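Local structure of pyruvate kinase (Cryptosporidium parvum, 4DRS) at residues 324-338 against 356-370. The protein probably catalyses the last step of glycolysis, moving the phosphoryl group of phosphoenolpyruvate to ADP to give pyruvate and ATP. Residues are numbered along the deposited sequence; the frame is centred on the assembly and turned at random.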
loop_
_atom_site.group_PDB
_atom_site.type_symbol
_atom_site.label_atom_id
_atom_site.label_comp_id
_atom_site.label_asym_id
_atom_site.label_seq_id
_atom_site.Cartn_x
_atom_site.Cartn_y
_atom_site.Cartn_z
ATOM N N VAL A 324 17.509 21.948 -3.474
ATOM C CA VAL A 324 17.849 21.895 -4.896
ATOM C C VAL A 324 17.177 23.022 -5.676
ATOM O O VAL A 324 15.982 23.285 -5.517
ATOM C CB VAL A 324 17.544 20.515 -5.533
ATOM C CG1 VAL A 324 16.055 20.195 -5.481
ATOM C CG2 VAL A 324 18.070 20.444 -6.964
ATOM N N VAL A 325 17.973 23.678 -6.515
ATOM C CA VAL A 325 17.528 24.815 -7.305
ATOM C C VAL A 325 17.441 24.421 -8.778
ATOM O O VAL A 325 18.427 23.973 -9.367
ATOM C CB VAL A 325 18.494 26.011 -7.150
ATOM C CG1 VAL A 325 18.000 27.218 -7.946
ATOM C CG2 VAL A 325 18.687 26.369 -5.683
ATOM N N THR A 326 16.252 24.578 -9.357
ATOM C CA THR A 326 16.049 24.415 -10.799
ATOM C C THR A 326 16.179 25.769 -11.502
ATOM O O THR A 326 15.500 26.728 -11.150
ATOM C CB THR A 326 14.680 23.780 -11.096
ATOM O OG1 THR A 326 14.686 22.427 -10.636
ATOM C CG2 THR A 326 14.374 23.792 -12.600
ATOM N N ALA A 327 17.050 25.833 -12.501
ATOM C CA ALA A 327 17.415 27.096 -13.131
ATOM C C ALA A 327 17.916 26.889 -14.547
ATOM O O ALA A 327 19.125 26.904 -14.783
ATOM C CB ALA A 327 18.493 27.785 -12.310
ATOM N N THR A 328 16.999 26.696 -15.489
ATOM C CA THR A 328 17.386 26.480 -16.886
ATOM C C THR A 328 16.931 27.640 -17.774
ATOM O O THR A 328 16.779 27.483 -18.989
ATOM C CB THR A 328 16.852 25.133 -17.426
ATOM O OG1 THR A 328 15.456 25.008 -17.124
ATOM C CG2 THR A 328 17.610 23.964 -16.805
ATOM N N GLN A 329 16.751 28.806 -17.151
ATOM C CA GLN A 329 16.133 29.982 -17.778
ATOM C C GLN A 329 14.747 29.613 -18.313
ATOM O O GLN A 329 14.512 29.584 -19.526
ATOM C CB GLN A 329 17.034 30.579 -18.870
ATOM C CG GLN A 329 16.690 32.015 -19.240
ATOM C CD GLN A 329 17.574 32.564 -20.341
ATOM O OE1 GLN A 329 17.572 32.064 -21.466
ATOM N NE2 GLN A 329 18.329 33.608 -20.023
ATOM N N MET A 330 13.838 29.328 -17.386
ATOM C CA MET A 330 12.538 28.746 -17.717
ATOM C C MET A 330 11.603 29.660 -18.517
ATOM O O MET A 330 10.763 29.168 -19.271
ATOM C CB MET A 330 11.839 28.240 -16.452
ATOM C CG MET A 330 12.491 27.014 -15.830
ATOM S SD MET A 330 14.000 27.384 -14.919
ATOM C CE MET A 330 13.291 27.918 -13.362
ATOM N N LEU A 331 11.753 30.974 -18.364
ATOM C CA LEU A 331 10.842 31.921 -19.020
ATOM C C LEU A 331 11.534 32.795 -20.078
ATOM O O LEU A 331 11.451 34.024 -20.034
ATOM C CB LEU A 331 10.104 32.782 -17.977
ATOM C CG LEU A 331 9.396 32.116 -16.783
ATOM C CD1 LEU A 331 8.843 33.168 -15.834
ATOM C CD2 LEU A 331 8.289 31.161 -17.210
ATOM N N GLU A 332 12.195 32.143 -21.037
ATOM C CA GLU A 332 12.901 32.827 -22.134
ATOM C C GLU A 332 12.048 33.875 -22.843
ATOM O O GLU A 332 12.487 35.009 -23.032
ATOM C CB GLU A 332 13.405 31.815 -23.168
ATOM C CG GLU A 332 14.645 31.036 -22.758
ATOM C CD GLU A 332 14.993 29.936 -23.744
ATOM O OE1 GLU A 332 14.109 29.114 -24.062
ATOM O OE2 GLU A 332 16.156 29.888 -24.196
ATOM N N SER A 333 10.834 33.483 -23.225
ATOM C CA SER A 333 9.906 34.344 -23.963
ATOM C C SER A 333 9.538 35.641 -23.238
ATOM O O SER A 333 8.944 36.538 -23.835
ATOM C CB SER A 333 8.635 33.564 -24.327
ATOM O OG SER A 333 7.603 34.422 -24.788
ATOM N N MET A 334 9.902 35.739 -21.962
ATOM C CA MET A 334 9.539 36.900 -21.147
ATOM C C MET A 334 10.643 37.962 -21.059
ATOM O O MET A 334 10.645 38.807 -20.155
ATOM C CB MET A 334 9.065 36.457 -19.759
ATOM C CG MET A 334 7.834 35.566 -19.808
ATOM S SD MET A 334 7.002 35.381 -18.222
ATOM C CE MET A 334 6.118 36.938 -18.122
ATOM N N ILE A 335 11.573 37.909 -22.010
ATOM C CA ILE A 335 12.578 38.955 -22.194
ATOM C C ILE A 335 12.054 39.949 -23.234
ATOM O O ILE A 335 12.465 41.112 -23.265
ATOM C CB ILE A 335 13.941 38.362 -22.631
ATOM C CG1 ILE A 335 14.455 37.368 -21.580
ATOM C CG2 ILE A 335 14.975 39.457 -22.872
ATOM C CD1 ILE A 335 15.630 36.523 -22.031
ATOM N N LYS A 336 11.130 39.481 -24.073
ATOM C CA LYS A 336 10.567 40.282 -25.161
ATOM C C LYS A 336 9.040 40.168 -25.262
ATOM O O LYS A 336 8.453 40.549 -26.279
ATOM C CB LYS A 336 11.209 39.878 -26.494
ATOM C CG LYS A 336 12.640 40.363 -26.691
ATOM C CD LYS A 336 13.365 39.574 -27.779
ATOM C CE LYS A 336 12.819 39.852 -29.175
ATOM N NZ LYS A 336 13.139 41.224 -29.662
ATOM N N SER A 337 8.401 39.649 -24.214
ATOM C CA SER A 337 6.945 39.464 -24.206
ATOM C C SER A 337 6.332 39.644 -22.815
ATOM O O SER A 337 6.956 39.311 -21.804
ATOM C CB SER A 337 6.569 38.096 -24.788
ATOM O OG SER A 337 5.165 37.928 -24.871
ATOM N N ASN A 338 5.107 40.170 -22.789
ATOM C CA ASN A 338 4.361 40.443 -21.556
ATOM C C ASN A 338 4.093 39.198 -20.709
ATOM O O ASN A 338 4.072 39.266 -19.478
ATOM C CB ASN A 338 3.035 41.141 -21.895
ATOM C CG ASN A 338 2.201 41.456 -20.665
ATOM O OD1 ASN A 338 2.654 42.145 -19.750
ATOM N ND2 ASN A 338 0.973 40.955 -20.642
ATOM N N SER A 356 11.566 20.247 -6.520
ATOM C CA SER A 356 12.485 21.380 -6.446
ATOM C C SER A 356 12.179 22.340 -5.285
ATOM O O SER A 356 11.022 22.689 -5.041
ATOM C CB SER A 356 12.469 22.137 -7.772
ATOM O OG SER A 356 13.610 22.951 -7.891
ATOM N N ASP A 357 13.225 22.757 -4.577
ATOM C CA ASP A 357 13.091 23.711 -3.471
ATOM C C ASP A 357 12.948 25.155 -3.949
ATOM O O ASP A 357 12.152 25.914 -3.395
ATOM C CB ASP A 357 14.273 23.596 -2.496
ATOM C CG ASP A 357 14.133 22.420 -1.546
ATOM O OD1 ASP A 357 14.399 21.272 -1.967
ATOM O OD2 ASP A 357 13.757 22.642 -0.374
ATOM N N CYS A 358 13.740 25.530 -4.955
ATOM C CA CYS A 358 13.688 26.870 -5.535
ATOM C C CYS A 358 13.663 26.806 -7.038
ATOM O O CYS A 358 14.166 25.858 -7.641
ATOM C CB CYS A 358 14.903 27.718 -5.153
ATOM S SG CYS A 358 15.490 27.520 -3.472
ATOM N N VAL A 359 13.094 27.845 -7.629
ATOM C CA VAL A 359 13.198 28.078 -9.059
ATOM C C VAL A 359 13.940 29.394 -9.259
ATOM O O VAL A 359 13.837 30.307 -8.434
ATOM C CB VAL A 359 11.817 28.090 -9.752
ATOM C CG1 VAL A 359 11.217 26.693 -9.727
ATOM C CG2 VAL A 359 10.869 29.084 -9.089
ATOM N N MET A 360 14.701 29.479 -10.341
ATOM C CA MET A 360 15.518 30.647 -10.603
ATOM C C MET A 360 15.219 31.271 -11.959
ATOM O O MET A 360 15.145 30.569 -12.965
ATOM C CB MET A 360 16.998 30.280 -10.511
ATOM C CG MET A 360 17.938 31.472 -10.570
ATOM S SD MET A 360 19.656 30.950 -10.603
ATOM C CE MET A 360 20.010 31.067 -12.355
ATOM N N LEU A 361 15.059 32.592 -11.965
ATOM C CA LEU A 361 14.954 33.383 -13.193
ATOM C C LEU A 361 16.305 33.965 -13.569
ATOM O O LEU A 361 17.005 34.511 -12.718
ATOM C CB LEU A 361 13.961 34.529 -13.009
ATOM C CG LEU A 361 12.473 34.207 -13.065
ATOM C CD1 LEU A 361 11.661 35.434 -12.689
ATOM C CD2 LEU A 361 12.068 33.705 -14.442
ATOM N N SER A 362 16.663 33.851 -14.843
ATOM C CA SER A 362 17.943 34.361 -15.326
ATOM C C SER A 362 17.802 35.716 -16.025
ATOM O O SER A 362 17.741 36.755 -15.363
ATOM C CB SER A 362 18.630 33.331 -16.232
ATOM O OG SER A 362 19.476 32.475 -15.481
ATOM N N GLY A 363 17.749 35.696 -17.357
ATOM C CA GLY A 363 17.666 36.916 -18.162
ATOM C C GLY A 363 16.283 37.542 -18.235
ATOM O O GLY A 363 16.093 38.561 -18.900
ATOM N N GLU A 364 15.319 36.929 -17.551
ATOM C CA GLU A 364 13.948 37.434 -17.490
ATOM C C GLU A 364 13.884 38.684 -16.621
ATOM O O GLU A 364 13.131 39.618 -16.911
ATOM C CB GLU A 364 13.006 36.364 -16.932
ATOM C CG GLU A 364 12.891 35.108 -17.784
ATOM C CD GLU A 364 13.932 34.042 -17.467
ATOM O OE1 GLU A 364 15.043 34.378 -17.002
ATOM O OE2 GLU A 364 13.641 32.848 -17.693
ATOM N N THR A 365 14.688 38.687 -15.560
ATOM C CA THR A 365 14.785 39.819 -14.641
ATOM C C THR A 365 16.058 40.644 -14.872
ATOM O O THR A 365 16.009 41.877 -14.861
ATOM C CB THR A 365 14.709 39.368 -13.165
ATOM O OG1 THR A 365 15.586 38.255 -12.951
ATOM C CG2 THR A 365 13.291 38.963 -12.805
ATOM N N ALA A 366 17.180 39.954 -15.093
ATOM C CA ALA A 366 18.489 40.591 -15.266
ATOM C C ALA A 366 18.518 41.637 -16.384
ATOM O O ALA A 366 18.880 42.791 -16.151
ATOM C CB ALA A 366 19.569 39.539 -15.492
ATOM N N ASN A 367 18.132 41.233 -17.592
ATOM C CA ASN A 367 18.111 42.148 -18.736
ATOM C C ASN A 367 16.885 41.980 -19.642
ATOM O O ASN A 367 16.946 42.243 -20.847
ATOM C CB ASN A 367 19.426 42.074 -19.531
ATOM C CG ASN A 367 19.949 40.656 -19.675
ATOM O OD1 ASN A 367 19.310 39.803 -20.293
ATOM N ND2 ASN A 367 21.122 40.401 -19.110
ATOM N N GLY A 368 15.774 41.555 -19.042
ATOM C CA GLY A 368 14.509 41.393 -19.756
ATOM C C GLY A 368 13.700 42.676 -19.821
ATOM O O GLY A 368 13.919 43.602 -19.036
ATOM N N ALA A 369 12.761 42.727 -20.764
ATOM C CA ALA A 369 11.884 43.883 -20.919
ATOM C C ALA A 369 10.757 43.878 -19.886
ATOM O O ALA A 369 10.217 44.934 -19.549
ATOM C CB ALA A 369 11.320 43.945 -22.331
ATOM N N PHE A 370 10.412 42.691 -19.385
ATOM C CA PHE A 370 9.324 42.536 -18.415
ATOM C C PHE A 370 9.742 41.702 -17.197
ATOM O O PHE A 370 9.313 40.553 -17.052
ATOM C CB PHE A 370 8.083 41.935 -19.091
ATOM C CG PHE A 370 7.603 42.713 -20.288
ATOM C CD1 PHE A 370 6.781 43.827 -20.130
ATOM C CD2 PHE A 370 7.977 42.337 -21.576
ATOM C CE1 PHE A 370 6.342 44.548 -21.232
ATOM C CE2 PHE A 370 7.539 43.053 -22.682
ATOM C CZ PHE A 370 6.721 44.159 -22.509
#
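Val325 pairs with Cys358 and Thr326 with Val359 where strands 324-327 and 358-361 run parallel, their axes 33° apart. Val324 O takes two amides, Asp357 N in the plane of its carbonyl and the straighter Cys358 N; further along, Thr326 N gives to Cys358 O at 3.0 Å and Thr326 O receives Met360 N. Cys358 O has a second donor, Ser356 OG, arriving from the opposite face of the carbonyl to Thr326 N. That hydroxyl also accepts from Thr326 OG1 at 3.0 Å, tying Ser356 to the strand beside it. Beyond the strands the two segments are joined by one more backbone bond, Ala369 N to Ile335 O.

These are the seventh and eighth strands of the TIM barrel, joined through helix 342-354 as a beta-alpha-beta unit, and strand 358-361 closes the ring against strand 47-51. Val325, Cys358 and Met360 reach Ile49 or Gln47 of that strand. Met360 also lies beside Arg74, an ADP-binding residue. Met360 CB packs on Ala327 CB at 3.4 Å, and the bend at chi3 (99°) brings CE back to the same methyl.

On the face that carries Thr326 and Val359, which is turned to helices 342-354 and 371-386, Met330 CE rests on Val359 CB, 3.9 Å away. Past the strand ends, Glu364 folds at chi2 (88°) to present OE2 to Leu331 N at 2.7 Å through its anti lone pair, while OE1 takes a weak bond from Ser362 N. Leu331 CD1 meets Leu361 CD2 at 3.6 Å, and Ile335 spreads its branches, CG1 against Gly363 O and CG2 against Gly368 CA. At the far end Asn338 CA makes a CH-pi contact over the centre of the Phe370 ring, 4.1 Å from its centroid.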